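Local coordinates for uncharacterized protein (Gallus gallus, PDB 3WXB), which binds NADPH and catalyses the NAD(P)H-dependent reduction of carbonyl compounds, as a short-chain dehydrogenase/reductase expressed in chicken fatty liver, at residues M154-A159 with H219-V224. Sequence-based numbering, arbitrary orientation.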
loop_
_atom_site.group_PDB
_atom_site.type_symbol
_atom_site.label_atom_id
_atom_site.label_comp_id
_atom_site.label_asym_id
_atom_site.label_seq_id
_atom_site.Cartn_x
_atom_site.Cartn_y
_atom_site.Cartn_z
ATOM N N MET A 154 -6.133 -20.403 14.658
ATOM C CA MET A 154 -5.126 -21.450 14.653
ATOM C C MET A 154 -3.695 -20.994 14.940
ATOM O O MET A 154 -2.934 -21.719 15.594
ATOM C CB MET A 154 -5.151 -22.203 13.343
ATOM C CG MET A 154 -6.442 -23.058 13.182
ATOM S SD MET A 154 -6.643 -23.498 11.458
ATOM C CE MET A 154 -7.776 -22.206 11.000
ATOM N N LEU A 155 -3.344 -19.809 14.446
ATOM C CA LEU A 155 -2.103 -19.124 14.852
ATOM C C LEU A 155 -2.042 -18.866 16.380
ATOM O O LEU A 155 -1.000 -19.065 17.019
ATOM C CB LEU A 155 -2.010 -17.799 14.101
ATOM C CG LEU A 155 -1.667 -18.029 12.619
ATOM C CD1 LEU A 155 -1.996 -16.810 11.694
ATOM C CD2 LEU A 155 -0.193 -18.455 12.476
ATOM N N LYS A 156 -3.151 -18.395 16.929
ATOM C CA LYS A 156 -3.264 -18.117 18.342
ATOM C C LYS A 156 -3.173 -19.387 19.153
ATOM O O LYS A 156 -2.659 -19.358 20.264
ATOM C CB LYS A 156 -4.609 -17.511 18.655
ATOM C CG LYS A 156 -4.744 -16.031 18.340
ATOM C CD LYS A 156 -6.159 -15.617 18.826
ATOM C CE LYS A 156 -6.458 -14.194 18.451
ATOM N NZ LYS A 156 -7.844 -13.888 18.926
ATOM N N LYS A 157 -3.764 -20.465 18.637
ATOM C CA LYS A 157 -3.646 -21.779 19.278
ATOM C C LYS A 157 -2.185 -22.246 19.317
ATOM O O LYS A 157 -1.712 -22.762 20.378
ATOM C CB LYS A 157 -4.545 -22.861 18.608
ATOM C CG LYS A 157 -4.549 -24.230 19.431
ATOM C CD LYS A 157 -5.789 -24.306 20.383
ATOM C CE LYS A 157 -7.045 -25.037 19.703
ATOM N NZ LYS A 157 -7.493 -24.550 18.298
ATOM N N ALA A 158 -1.454 -22.043 18.216
ATOM C CA ALA A 158 -0.022 -22.352 18.222
ATOM C C ALA A 158 0.772 -21.531 19.263
ATOM O O ALA A 158 1.706 -22.060 19.873
ATOM C CB ALA A 158 0.619 -22.240 16.824
ATOM N N ALA A 159 0.417 -20.258 19.421
ATOM C CA ALA A 159 1.060 -19.357 20.377
ATOM C C ALA A 159 0.774 -19.854 21.796
ATOM O O ALA A 159 1.664 -19.893 22.619
ATOM C CB ALA A 159 0.513 -17.926 20.225
ATOM N N HIS A 219 -1.042 -11.429 21.257
ATOM C CA HIS A 219 -1.448 -12.802 21.063
ATOM C C HIS A 219 -0.313 -13.828 20.980
ATOM O O HIS A 219 -0.591 -15.026 20.851
ATOM C CB HIS A 219 -2.285 -12.896 19.804
ATOM C CG HIS A 219 -3.596 -12.167 19.895
ATOM N ND1 HIS A 219 -4.147 -11.488 18.822
ATOM C CD2 HIS A 219 -4.481 -12.053 20.911
ATOM C CE1 HIS A 219 -5.315 -10.977 19.180
ATOM N NE2 HIS A 219 -5.535 -11.294 20.448
ATOM N N GLY A 220 0.933 -13.358 20.984
ATOM C CA GLY A 220 2.100 -14.214 20.768
ATOM C C GLY A 220 2.418 -14.543 19.296
ATOM O O GLY A 220 3.092 -15.523 19.018
ATOM N N ILE A 221 1.974 -13.704 18.365
ATOM C CA ILE A 221 2.179 -13.965 16.926
ATOM C C ILE A 221 3.214 -13.020 16.311
ATOM O O ILE A 221 3.087 -11.802 16.436
ATOM C CB ILE A 221 0.832 -13.821 16.182
ATOM C CG1 ILE A 221 -0.105 -14.882 16.747
ATOM C CG2 ILE A 221 1.086 -13.972 14.647
ATOM C CD1 ILE A 221 -1.525 -14.781 16.272
ATOM N N PHE A 222 4.233 -13.577 15.681
ATOM C CA PHE A 222 5.303 -12.831 15.054
ATOM C C PHE A 222 4.884 -12.506 13.610
ATOM O O PHE A 222 4.231 -13.330 12.982
ATOM C CB PHE A 222 6.529 -13.746 15.023
ATOM C CG PHE A 222 7.707 -13.141 14.367
ATOM C CD1 PHE A 222 8.543 -12.290 15.051
ATOM C CD2 PHE A 222 7.957 -13.379 13.045
ATOM C CE1 PHE A 222 9.657 -11.717 14.396
ATOM C CE2 PHE A 222 9.066 -12.799 12.380
ATOM C CZ PHE A 222 9.924 -11.971 13.071
ATOM N N CYS A 223 5.245 -11.326 13.092
ATOM C CA CYS A 223 4.936 -10.962 11.688
ATOM C C CYS A 223 6.136 -10.334 11.028
ATOM O O CYS A 223 6.895 -9.590 11.689
ATOM C CB CYS A 223 3.770 -9.969 11.622
ATOM S SG CYS A 223 2.313 -10.495 12.440
ATOM N N VAL A 224 6.350 -10.596 9.743
ATOM C CA VAL A 224 7.513 -10.027 9.068
ATOM C C VAL A 224 7.228 -9.981 7.554
ATOM O O VAL A 224 6.453 -10.807 7.086
ATOM C CB VAL A 224 8.807 -10.835 9.304
ATOM C CG1 VAL A 224 8.772 -12.242 8.625
ATOM C CG2 VAL A 224 10.027 -10.040 8.840
HETATM O O HOH W 1 -2.555 -16.520 21.788
#
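K156 lays the end of its aliphatic chain on the imidazole of H219, a CH-pi contact. It lies where, in this Rossmann fold, helix 130-160, which connects strands 112-115 and 173-177, also packs at its C-terminal end on the loop leading into strand 222-227. The CE methylene sits 3.5 Å from the centroid of the H219 ring and only 9° off the ring normal, so it covers the middle of one face. A chain extended beyond CG carries CE that far, and NZ continues over the NE2-CE1 bond of the ring, 3.8 Å from NE2. Beside this pair, I221 CD1 rests against the helix at two successive residues, 3.7 Å from L155 CB and 4.0 Å from K156 CG. Its chi1 of -62° sets CG1 anti to the carbonyl carbon, and the anti chi2 extends the branch so that its end, CD1, reaches the helix. A159 CB meets backbone instead, 3.2 Å from H219 O. G220, with a positive phi of 81°, turns the chain into strand 222-227 and brings its carbonyl to A159, with G220 O 3.7 Å from A159 CB. L155 and I221 also both touch I174 of strand 173-177, while Y216 of helix 196-216 packs on I221; the cluster thus joins the C-terminal end of helix 130-160 to the parallel sheet. Polar linkage across the contact runs through one water, which donates to K156 O at 3.2 Å and to H219 O at 2.6 Å.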